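Local coordinates for protein B-cell differentiation antigen CD72 (Mus musculus, PDB 5B1R) that serves as a co-receptor of the B-cell antigen receptor that recognises the Sm/RNP self-antigen and, by recruiting the phosphatase SHP-1, dampens receptor signalling, at residues Tyr69-Ser74 / Trp98-Ser103; Arg15-Ser20 / Lys39-Asp44; Thr22-Glu27 / His109-Glu114. The protein carries 2 engineered substitutions. All blocks are in the same frame, centred on the assembly; numbering follows the deposited sequence.

Interaction 1: Tyr69-Ser74 / Trp98-Ser103; sequences YWIQMS and WKRTFS. Unlike the reference sequence in segment 98-103: Lys99 (reference Glu), Phe102 (reference Ile).
Tyr69 meets Trp98 ring to ring: Trp98 CH2 comes to the edge of the tyrosine ring, near its plane, 3.9 Å from Tyr69 CE1. The phenol OH reaches past this contact to the backbone N of Asp64. Next along, Trp70 extends the far corner of its indole to Ser103, with CH2 3.8 Å from CB, while its NE1 is held by the carbonyl of Arg24. The Ser103 hydroxyl is taken up by Lys90 and Glu107. Residues 70-73 (Trp-Ile-Gln-Met) probably correspond to the WIGL motif of C-type lectin-like domains. Here that segment leaves one outer strand of a three-stranded antiparallel sheet, and residues 98-103 form the other, with strand 87-94 between them. Ile71 points toward residues 98-103. Its CG1 lies between the backbone N and the carbonyl carbon (chi1 61°), which carries CD1 to 3.5 Å from NH1 of Arg100. The Gln72 carbonyl then takes a hydrogen bond from that same NH1 (3.1 Å between O and NH1), lying in the carbonyl plane and close to the guanidinium plane, with an N-H...O angle of 155°. Water 1 makes a second link, donating to Gln72 O at 2.8 Å and accepting from Arg100 NH2 at 2.9 Å. NH1 also forms a salt bridge with Asp89, whose OD2 also accepts a hydrogen bond from the backbone N of Ser74. Ser74 itself closes over one guanidinium face, its CB 3.5 Å from Arg100 CZ and above the centre of the group.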
loop_
_atom_site.group_PDB
_atom_site.type_symbol
_atom_site.label_atom_id
_atom_site.label_comp_id
_atom_site.label_asym_id
_atom_site.label_seq_id
_atom_site.Cartn_x
_atom_site.Cartn_y
_atom_site.Cartn_z
ATOM N N TYR A 69 -3.322 6.840 -0.152
ATOM C CA TYR A 69 -2.707 5.862 -1.049
ATOM C C TYR A 69 -3.515 4.580 -1.124
ATOM O O TYR A 69 -3.782 3.956 -0.097
ATOM C CB TYR A 69 -1.284 5.515 -0.580
ATOM C CG TYR A 69 -0.341 6.701 -0.665
ATOM C CD1 TYR A 69 -0.312 7.664 0.332
ATOM C CD2 TYR A 69 0.507 6.853 -1.761
ATOM C CE1 TYR A 69 0.518 8.768 0.232
ATOM C CE2 TYR A 69 1.354 7.949 -1.867
ATOM C CZ TYR A 69 1.361 8.900 -0.864
ATOM O OH TYR A 69 2.191 10.002 -0.942
ATOM N N TRP A 70 -3.875 4.155 -2.332
ATOM C CA TRP A 70 -4.468 2.832 -2.491
ATOM C C TRP A 70 -3.510 1.735 -2.023
ATOM O O TRP A 70 -2.320 1.752 -2.365
ATOM C CB TRP A 70 -4.843 2.560 -3.945
ATOM C CG TRP A 70 -5.998 3.326 -4.514
ATOM C CD1 TRP A 70 -5.985 4.067 -5.648
ATOM C CD2 TRP A 70 -7.345 3.344 -4.022
ATOM N NE1 TRP A 70 -7.242 4.568 -5.892
ATOM C CE2 TRP A 70 -8.100 4.144 -4.905
ATOM C CE3 TRP A 70 -7.984 2.774 -2.913
ATOM C CZ2 TRP A 70 -9.475 4.368 -4.731
ATOM C CZ3 TRP A 70 -9.335 3.014 -2.731
ATOM C CH2 TRP A 70 -10.063 3.807 -3.632
ATOM N N ILE A 71 -4.056 0.768 -1.287
ATOM C CA ILE A 71 -3.318 -0.411 -0.843
ATOM C C ILE A 71 -4.223 -1.638 -1.025
ATOM O O ILE A 71 -5.386 -1.526 -1.432
ATOM C CB ILE A 71 -2.857 -0.287 0.641
ATOM C CG1 ILE A 71 -4.050 -0.148 1.604
ATOM C CG2 ILE A 71 -1.871 0.883 0.798
ATOM C CD1 ILE A 71 -3.708 -0.506 3.024
ATOM N N GLN A 72 -3.691 -2.812 -0.695
ATOM C CA GLN A 72 -4.484 -4.029 -0.741
ATOM C C GLN A 72 -5.650 -3.974 0.240
ATOM O O GLN A 72 -5.479 -3.637 1.411
ATOM C CB GLN A 72 -3.613 -5.217 -0.372
ATOM C CG GLN A 72 -4.361 -6.537 -0.398
ATOM C CD GLN A 72 -3.543 -7.659 0.211
ATOM O OE1 GLN A 72 -2.702 -8.252 -0.458
ATOM N NE2 GLN A 72 -3.767 -7.933 1.490
ATOM N N MET A 73 -6.832 -4.338 -0.223
ATOM C CA MET A 73 -7.982 -4.470 0.651
ATOM C C MET A 73 -7.717 -5.561 1.694
ATOM O O MET A 73 -7.185 -6.632 1.382
ATOM C CB MET A 73 -9.209 -4.848 -0.180
ATOM C CG MET A 73 -10.468 -4.936 0.640
ATOM S SD MET A 73 -11.905 -5.516 -0.271
ATOM C CE MET A 73 -11.394 -7.162 -0.746
ATOM N N SER A 74 -8.087 -5.285 2.942
ATOM C CA SER A 74 -7.905 -6.246 4.025
ATOM C C SER A 74 -9.173 -7.077 4.185
ATOM O O SER A 74 -10.194 -6.584 4.669
ATOM C CB SER A 74 -7.583 -5.501 5.303
ATOM O OG SER A 74 -7.481 -6.427 6.359
ATOM N N TRP A 98 -1.395 7.347 10.300
ATOM C CA TRP A 98 -2.029 6.783 9.112
ATOM C C TRP A 98 -3.089 5.773 9.546
ATOM O O TRP A 98 -2.867 5.002 10.478
ATOM C CB TRP A 98 -0.984 6.123 8.197
ATOM C CG TRP A 98 -0.082 7.136 7.559
ATOM C CD1 TRP A 98 1.084 7.637 8.062
ATOM C CD2 TRP A 98 -0.299 7.803 6.311
ATOM N NE1 TRP A 98 1.606 8.570 7.200
ATOM C CE2 TRP A 98 0.778 8.685 6.115
ATOM C CE3 TRP A 98 -1.302 7.736 5.341
ATOM C CZ2 TRP A 98 0.879 9.502 4.999
ATOM C CZ3 TRP A 98 -1.191 8.538 4.226
ATOM C CH2 TRP A 98 -0.112 9.416 4.065
ATOM N N LYS A 99 -4.233 5.802 8.865
ATOM C CA LYS A 99 -5.329 4.881 9.122
ATOM C C LYS A 99 -5.785 4.247 7.821
ATOM O O LYS A 99 -5.662 4.847 6.753
ATOM C CB LYS A 99 -6.510 5.616 9.769
ATOM C CG LYS A 99 -6.209 6.096 11.174
ATOM C CD LYS A 99 -7.403 6.758 11.821
ATOM C CE LYS A 99 -7.022 7.323 13.179
ATOM N NZ LYS A 99 -6.966 6.286 14.252
ATOM N N ARG A 100 -6.311 3.031 7.916
ATOM C CA ARG A 100 -7.023 2.436 6.799
ATOM C C ARG A 100 -8.401 3.086 6.700
ATOM O O ARG A 100 -9.117 3.183 7.696
ATOM C CB ARG A 100 -7.182 0.928 7.005
ATOM C CG ARG A 100 -7.899 0.237 5.856
ATOM C CD ARG A 100 -8.096 -1.262 6.096
ATOM N NE ARG A 100 -6.809 -1.923 6.291
ATOM C CZ ARG A 100 -6.038 -2.380 5.304
ATOM N NH1 ARG A 100 -6.469 -2.361 4.043
ATOM N NH2 ARG A 100 -4.845 -2.871 5.592
ATOM N N THR A 101 -8.749 3.539 5.497
ATOM C CA THR A 101 -10.015 4.187 5.239
ATOM C C THR A 101 -10.641 3.585 3.985
ATOM O O THR A 101 -9.971 2.983 3.145
ATOM C CB THR A 101 -9.853 5.686 5.054
ATOM O OG1 THR A 101 -9.143 5.937 3.849
ATOM C CG2 THR A 101 -9.092 6.302 6.213
ATOM N N PHE A 102 -11.945 3.733 3.865
ATOM C CA PHE A 102 -12.674 3.182 2.732
ATOM C C PHE A 102 -13.105 4.268 1.762
ATOM O O PHE A 102 -13.486 5.355 2.184
ATOM C CB PHE A 102 -13.889 2.417 3.245
ATOM C CG PHE A 102 -13.534 1.341 4.236
ATOM C CD1 PHE A 102 -12.666 0.319 3.884
ATOM C CD2 PHE A 102 -14.089 1.339 5.515
ATOM C CE1 PHE A 102 -12.344 -0.679 4.785
ATOM C CE2 PHE A 102 -13.782 0.338 6.428
ATOM C CZ PHE A 102 -12.904 -0.672 6.059
ATOM N N SER A 103 -13.054 3.956 0.467
ATOM C CA SER A 103 -13.480 4.873 -0.591
ATOM C C SER A 103 -14.073 4.067 -1.720
ATOM O O SER A 103 -13.700 2.922 -1.927
ATOM C CB SER A 103 -12.304 5.674 -1.179
ATOM O OG SER A 103 -11.949 6.757 -0.349
HETATM O O HOH W 1 -3.739 -4.417 3.424
#

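Interaction 2: Arg15-Ser20 / Lys39-Asp44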
loop_
_atom_site.group_PDB
_atom_site.type_symbol
_atom_site.label_atom_id
_atom_site.label_comp_id
_atom_site.label_asym_id
_atom_site.label_seq_id
_atom_site.Cartn_x
_atom_site.Cartn_y
_atom_site.Cartn_z
ATOM N N ARG A 15 10.602 -7.905 1.482
ATOM C CA ARG A 15 9.749 -7.167 0.560
ATOM C C ARG A 15 10.411 -5.863 0.114
ATOM O O ARG A 15 11.360 -5.371 0.737
ATOM C CB ARG A 15 8.434 -6.830 1.258
ATOM C CG ARG A 15 7.707 -8.051 1.769
ATOM C CD ARG A 15 6.943 -7.754 3.037
ATOM N NE ARG A 15 5.774 -6.941 2.781
ATOM C CZ ARG A 15 5.105 -6.267 3.714
ATOM N NH1 ARG A 15 4.023 -5.597 3.369
ATOM N NH2 ARG A 15 5.531 -6.233 4.971
ATOM N N CYS A 16 9.861 -5.309 -0.960
ATOM C CA CYS A 16 10.239 -4.006 -1.479
ATOM C C CYS A 16 8.958 -3.255 -1.822
ATOM O O CYS A 16 8.080 -3.814 -2.478
ATOM C CB CYS A 16 11.052 -4.157 -2.758
ATOM S SG CYS A 16 12.521 -5.195 -2.612
ATOM N N PHE A 17 8.885 -1.985 -1.425
ATOM C CA PHE A 17 7.732 -1.150 -1.751
ATOM C C PHE A 17 8.081 -0.143 -2.836
ATOM O O PHE A 17 9.193 0.390 -2.883
ATOM C CB PHE A 17 7.250 -0.390 -0.526
ATOM C CG PHE A 17 6.833 -1.281 0.593
ATOM C CD1 PHE A 17 5.632 -1.974 0.542
ATOM C CD2 PHE A 17 7.645 -1.432 1.699
ATOM C CE1 PHE A 17 5.266 -2.808 1.581
ATOM C CE2 PHE A 17 7.274 -2.252 2.735
ATOM C CZ PHE A 17 6.082 -2.943 2.682
ATOM N N TYR A 18 7.091 0.137 -3.674
ATOM C CA TYR A 18 7.202 1.151 -4.701
ATOM C C TYR A 18 6.020 2.105 -4.550
ATOM O O TYR A 18 4.854 1.673 -4.625
ATOM C CB TYR A 18 7.199 0.517 -6.101
ATOM C CG TYR A 18 7.166 1.554 -7.187
ATOM C CD1 TYR A 18 8.314 2.254 -7.525
ATOM C CD2 TYR A 18 5.980 1.861 -7.859
ATOM C CE1 TYR A 18 8.277 3.223 -8.510
ATOM C CE2 TYR A 18 5.951 2.816 -8.837
ATOM C CZ TYR A 18 7.099 3.497 -9.157
ATOM O OH TYR A 18 7.079 4.446 -10.134
ATOM N N ILE A 19 6.318 3.381 -4.320
ATOM C CA ILE A 19 5.256 4.384 -4.275
ATOM C C ILE A 19 5.003 4.901 -5.688
ATOM O O ILE A 19 5.896 5.446 -6.320
ATOM C CB ILE A 19 5.629 5.570 -3.358
ATOM C CG1 ILE A 19 5.937 5.100 -1.927
ATOM C CG2 ILE A 19 4.510 6.622 -3.395
ATOM C CD1 ILE A 19 6.651 6.163 -1.100
ATOM N N SER A 20 3.786 4.720 -6.181
ATOM C CA SER A 20 3.400 5.307 -7.457
ATOM C C SER A 20 2.590 6.570 -7.207
ATOM O O SER A 20 1.487 6.514 -6.666
ATOM C CB SER A 20 2.590 4.329 -8.298
ATOM O OG SER A 20 2.337 4.904 -9.571
ATOM N N LYS A 39 2.296 -6.425 -6.504
ATOM C CA LYS A 39 0.910 -6.388 -6.062
ATOM C C LYS A 39 0.693 -5.138 -5.246
ATOM O O LYS A 39 1.639 -4.519 -4.792
ATOM C CB LYS A 39 0.580 -7.629 -5.224
ATOM C CG LYS A 39 1.314 -7.711 -3.897
ATOM C CD LYS A 39 0.988 -8.973 -3.091
ATOM C CE LYS A 39 1.724 -8.952 -1.745
ATOM N NZ LYS A 39 1.479 -10.151 -0.889
ATOM N N LEU A 40 -0.556 -4.747 -5.041
ATOM C CA LEU A 40 -0.827 -3.674 -4.101
ATOM C C LEU A 40 -0.271 -4.036 -2.740
ATOM O O LEU A 40 -0.394 -5.177 -2.288
ATOM C CB LEU A 40 -2.326 -3.465 -3.984
ATOM C CG LEU A 40 -2.947 -2.730 -5.170
ATOM C CD1 LEU A 40 -4.455 -2.940 -5.177
ATOM C CD2 LEU A 40 -2.556 -1.235 -5.158
ATOM N N ALA A 41 0.328 -3.062 -2.074
ATOM C CA ALA A 41 0.998 -3.330 -0.815
ATOM C C ALA A 41 0.016 -3.807 0.255
ATOM O O ALA A 41 -1.093 -3.280 0.387
ATOM C CB ALA A 41 1.733 -2.088 -0.359
ATOM N N ALA A 42 0.461 -4.801 1.026
ATOM C CA ALA A 42 -0.403 -5.489 1.972
ATOM C C ALA A 42 -0.006 -5.134 3.394
ATOM O O ALA A 42 1.146 -5.328 3.786
ATOM C CB ALA A 42 -0.288 -6.990 1.764
ATOM N N PHE A 43 -0.968 -4.639 4.162
ATOM C CA PHE A 43 -0.756 -4.236 5.546
ATOM C C PHE A 43 -1.878 -4.762 6.437
ATOM O O PHE A 43 -2.318 -4.088 7.355
ATOM C CB PHE A 43 -0.658 -2.704 5.651
ATOM C CG PHE A 43 0.427 -2.123 4.808
ATOM C CD1 PHE A 43 1.760 -2.384 5.105
ATOM C CD2 PHE A 43 0.124 -1.363 3.687
ATOM C CE1 PHE A 43 2.771 -1.880 4.311
ATOM C CE2 PHE A 43 1.135 -0.839 2.893
ATOM C CZ PHE A 43 2.458 -1.109 3.197
ATOM N N ASP A 44 -2.348 -5.976 6.172
ATOM C CA ASP A 44 -3.488 -6.481 6.915
ATOM C C ASP A 44 -3.231 -6.586 8.420
ATOM O O ASP A 44 -4.132 -6.327 9.208
ATOM C CB ASP A 44 -3.922 -7.859 6.426
ATOM C CG ASP A 44 -4.517 -7.861 5.032
ATOM O OD1 ASP A 44 -4.521 -6.841 4.310
ATOM O OD2 ASP A 44 -5.004 -8.944 4.660
#
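Phe17 and Phe43 reach toward each other from opposite directions in the hydrophobic interior of the C-type lectin-like domain, joining strand 15-21 to the loop that follows strand 39-40. Both strands flank strand 109-119 in the larger antiparallel sheet. The two rings are near parallel (planes 30° apart) but displaced. The centroids are 5.6 Å apart, so overlap is slight and the touching is done by the outer ring carbons. Ala41 fills in beside them, its CB at the edge of the Phe17 ring, 4.0 Å from CD1, and Leu59 of helix 57-60 packs on both aromatics.

Arg15 reaches in beside this cluster, bent at chi2 (147°) and again at chi3 (72°). That double bend brings a guanidinium face against the outer rim of Phe17, whose CZ lies 3.4 Å from the guanidinium plane, toward the edge of the group. A salt bridge from NE to Glu114 and a hydrogen bond from NH2 to Gln13 fix its rotation, and NH1 comes 2.9 Å from Ala42 O. The closest ring approach is Phe17 CE1 to Phe43 CZ, at 3.7 Å.

Interaction 3: Thr22-Glu27 / His109-Glu114; sequences TLRSLE and HPSICE. Unlike the reference sequence in segment 22-27: Arg24 (reference Gly). Engineered in segment 109-114: Ser111 (natural residue Cys).
A short antiparallel bridge between Arg24 and His109 fastens the lead-in to helix 26-35 onto the start of strand 109-119, in the C-type lectin-like fold. The chain turns a corner at Thr22, runs through the two-residue strand 23-24 and enters the helix at Ser25, the N-cap residue, whose OG caps the backbone N of Glu28. Further along, a disulfide between Cys33 and Cys113 ties the same helix and strand together again.

Arg24 and His109 form a hydrogen-bonded pair. Arg24 N donates to His109 O and His109 N donates to Arg24 O, each with N and O 3.0 Å apart and an N-H...O angle of 167°. The ring of His109 packs edge-to-face with that of Trp70, and the imidazole NE2 is held in turn by Glu107.

Beside the bridge, Pro110 CA makes a C-H...O contact to Thr22 O over 3.5 Å. A second such contact runs from Leu23 CA to His109 O, with 3.6 Å between the atoms. Leu23 runs alongside the proline, pointing the same way, and its CD2 lies 3.6 Å from Pro110 CD.

The Arg24 side chain runs out extended, and Thr22 CB covers one face of its guanidinium, toward the rim; the group adds a cation-pi contact with Tyr32. NH1 is hydrogen-bonded to Ser20 OG and also reaches water 2, which accepts from it at 3.0 Å. That water donates to Thr22 O at 2.8 Å. The water also hydrogen-bonds the hydroxyl of the engineered Ser111, with OG 2.8 Å away.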
loop_
_atom_site.group_PDB
_atom_site.type_symbol
_atom_site.label_atom_id
_atom_site.label_comp_id
_atom_site.label_asym_id
_atom_site.label_seq_id
_atom_site.Cartn_x
_atom_site.Cartn_y
_atom_site.Cartn_z
ATOM N N THR A 22 1.303 8.470 -9.409
ATOM C CA THR A 22 0.305 8.627 -10.469
ATOM C C THR A 22 -1.081 8.370 -9.926
ATOM O O THR A 22 -1.330 7.355 -9.278
ATOM C CB THR A 22 0.588 7.619 -11.601
ATOM O OG1 THR A 22 1.944 7.784 -12.036
ATOM C CG2 THR A 22 -0.363 7.791 -12.797
ATOM N N LEU A 23 -2.001 9.280 -10.221
ATOM C CA LEU A 23 -3.371 9.143 -9.748
ATOM C C LEU A 23 -4.118 8.108 -10.590
ATOM O O LEU A 23 -4.219 8.245 -11.814
ATOM C CB LEU A 23 -4.115 10.484 -9.790
ATOM C CG LEU A 23 -3.461 11.645 -9.037
ATOM C CD1 LEU A 23 -4.380 12.861 -9.084
ATOM C CD2 LEU A 23 -3.109 11.280 -7.597
ATOM N N ARG A 24 -4.677 7.095 -9.934
ATOM C CA ARG A 24 -5.447 6.055 -10.615
ATOM C C ARG A 24 -6.577 5.567 -9.719
ATOM O O ARG A 24 -6.526 5.705 -8.499
ATOM C CB ARG A 24 -4.585 4.834 -10.957
ATOM C CG ARG A 24 -3.319 5.097 -11.736
ATOM C CD ARG A 24 -2.626 3.785 -12.038
ATOM N NE ARG A 24 -1.384 3.973 -12.797
ATOM C CZ ARG A 24 -0.190 4.157 -12.258
ATOM N NH1 ARG A 24 -0.049 4.181 -10.945
ATOM N NH2 ARG A 24 0.859 4.316 -13.067
ATOM N N SER A 25 -7.572 4.940 -10.325
ATOM C CA SER A 25 -8.555 4.164 -9.573
ATOM C C SER A 25 -7.873 2.979 -8.896
ATOM O O SER A 25 -6.712 2.664 -9.182
ATOM C CB SER A 25 -9.620 3.630 -10.517
ATOM O OG SER A 25 -9.037 2.718 -11.436
ATOM N N LEU A 26 -8.597 2.300 -8.017
ATOM C CA LEU A 26 -8.028 1.120 -7.400
ATOM C C LEU A 26 -7.683 0.085 -8.459
ATOM O O LEU A 26 -6.587 -0.464 -8.456
ATOM C CB LEU A 26 -8.948 0.559 -6.300
ATOM C CG LEU A 26 -8.404 -0.648 -5.501
ATOM C CD1 LEU A 26 -8.485 -1.990 -6.237
ATOM C CD2 LEU A 26 -6.987 -0.398 -4.982
ATOM N N GLU A 27 -8.639 -0.189 -9.348
ATOM C CA GLU A 27 -8.444 -1.211 -10.364
ATOM C C GLU A 27 -7.237 -0.885 -11.231
ATOM O O GLU A 27 -6.438 -1.775 -11.551
ATOM C CB GLU A 27 -9.700 -1.324 -11.225
ATOM C CG GLU A 27 -9.592 -2.206 -12.451
ATOM C CD GLU A 27 -10.929 -2.351 -13.157
ATOM O OE1 GLU A 27 -11.853 -2.940 -12.559
ATOM O OE2 GLU A 27 -11.065 -1.870 -14.301
ATOM N N HIS A 109 -6.242 8.145 -6.773
ATOM C CA HIS A 109 -5.242 8.306 -5.723
ATOM C C HIS A 109 -3.935 7.721 -6.203
ATOM O O HIS A 109 -3.913 6.843 -7.072
ATOM C CB HIS A 109 -5.666 7.566 -4.452
ATOM C CG HIS A 109 -6.887 8.140 -3.817
ATOM N ND1 HIS A 109 -6.881 9.352 -3.158
ATOM C CD2 HIS A 109 -8.157 7.678 -3.760
ATOM C CE1 HIS A 109 -8.103 9.614 -2.726
ATOM N NE2 HIS A 109 -8.895 8.611 -3.072
ATOM N N PRO A 110 -2.828 8.169 -5.604
ATOM C CA PRO A 110 -1.579 7.415 -5.772
ATOM C C PRO A 110 -1.731 6.049 -5.091
ATOM O O PRO A 110 -2.758 5.767 -4.452
ATOM C CB PRO A 110 -0.554 8.289 -5.036
ATOM C CG PRO A 110 -1.377 8.996 -3.976
ATOM C CD PRO A 110 -2.702 9.284 -4.644
ATOM N N SER A 111 -0.707 5.211 -5.202
ATOM C CA SER A 111 -0.813 3.854 -4.682
ATOM C C SER A 111 0.555 3.360 -4.235
ATOM O O SER A 111 1.583 4.004 -4.510
ATOM C CB SER A 111 -1.387 2.932 -5.765
ATOM O OG SER A 111 -0.565 2.917 -6.925
ATOM N N ILE A 112 0.560 2.218 -3.554
ATOM C CA ILE A 112 1.815 1.603 -3.129
ATOM C C ILE A 112 1.786 0.163 -3.601
ATOM O O ILE A 112 0.819 -0.561 -3.322
ATOM C CB ILE A 112 2.000 1.637 -1.602
ATOM C CG1 ILE A 112 1.785 3.062 -1.069
ATOM C CG2 ILE A 112 3.374 1.082 -1.227
ATOM C CD1 ILE A 112 1.599 3.158 0.428
ATOM N N CYS A 113 2.809 -0.241 -4.351
ATOM C CA CYS A 113 2.982 -1.630 -4.757
ATOM C C CYS A 113 4.037 -2.295 -3.883
ATOM O O CYS A 113 4.876 -1.621 -3.276
ATOM C CB CYS A 113 3.449 -1.716 -6.208
ATOM S SG CYS A 113 2.452 -0.873 -7.453
ATOM N N GLU A 114 4.018 -3.621 -3.859
ATOM C CA GLU A 114 5.107 -4.349 -3.233
ATOM C C GLU A 114 5.490 -5.551 -4.074
ATOM O O GLU A 114 4.646 -6.176 -4.733
ATOM C CB GLU A 114 4.783 -4.771 -1.807
ATOM C CG GLU A 114 3.868 -5.930 -1.641
ATOM C CD GLU A 114 3.822 -6.365 -0.183
ATOM O OE1 GLU A 114 3.148 -5.707 0.586
ATOM O OE2 GLU A 114 4.474 -7.354 0.219
HETATM O O HOH W 2 -1.856 4.658 -8.653
#

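How the interactions relate
From the N terminus, residues 15-20 open interaction 2, and before it closes at 39-44 residues 22-27 have already opened interaction 3, so these two cross. Interaction 3 closes only at 109-114, late in the chain. Interaction 1, between 69-74 and 98-103, lies wholly within that long loop and starts after interaction 2 has closed. Strand 109-119 is the common seam. Tyr18 O and Lys39 O probably accept hydrogen bonds from Cys113 N and Glu114 N, joining interactions 2 and 3 in one sheet. Trp70 N to Pro110 O and Gln72 N to Ala41 O probably bind segment 69-74 of interaction 1 to interactions 3 and 2.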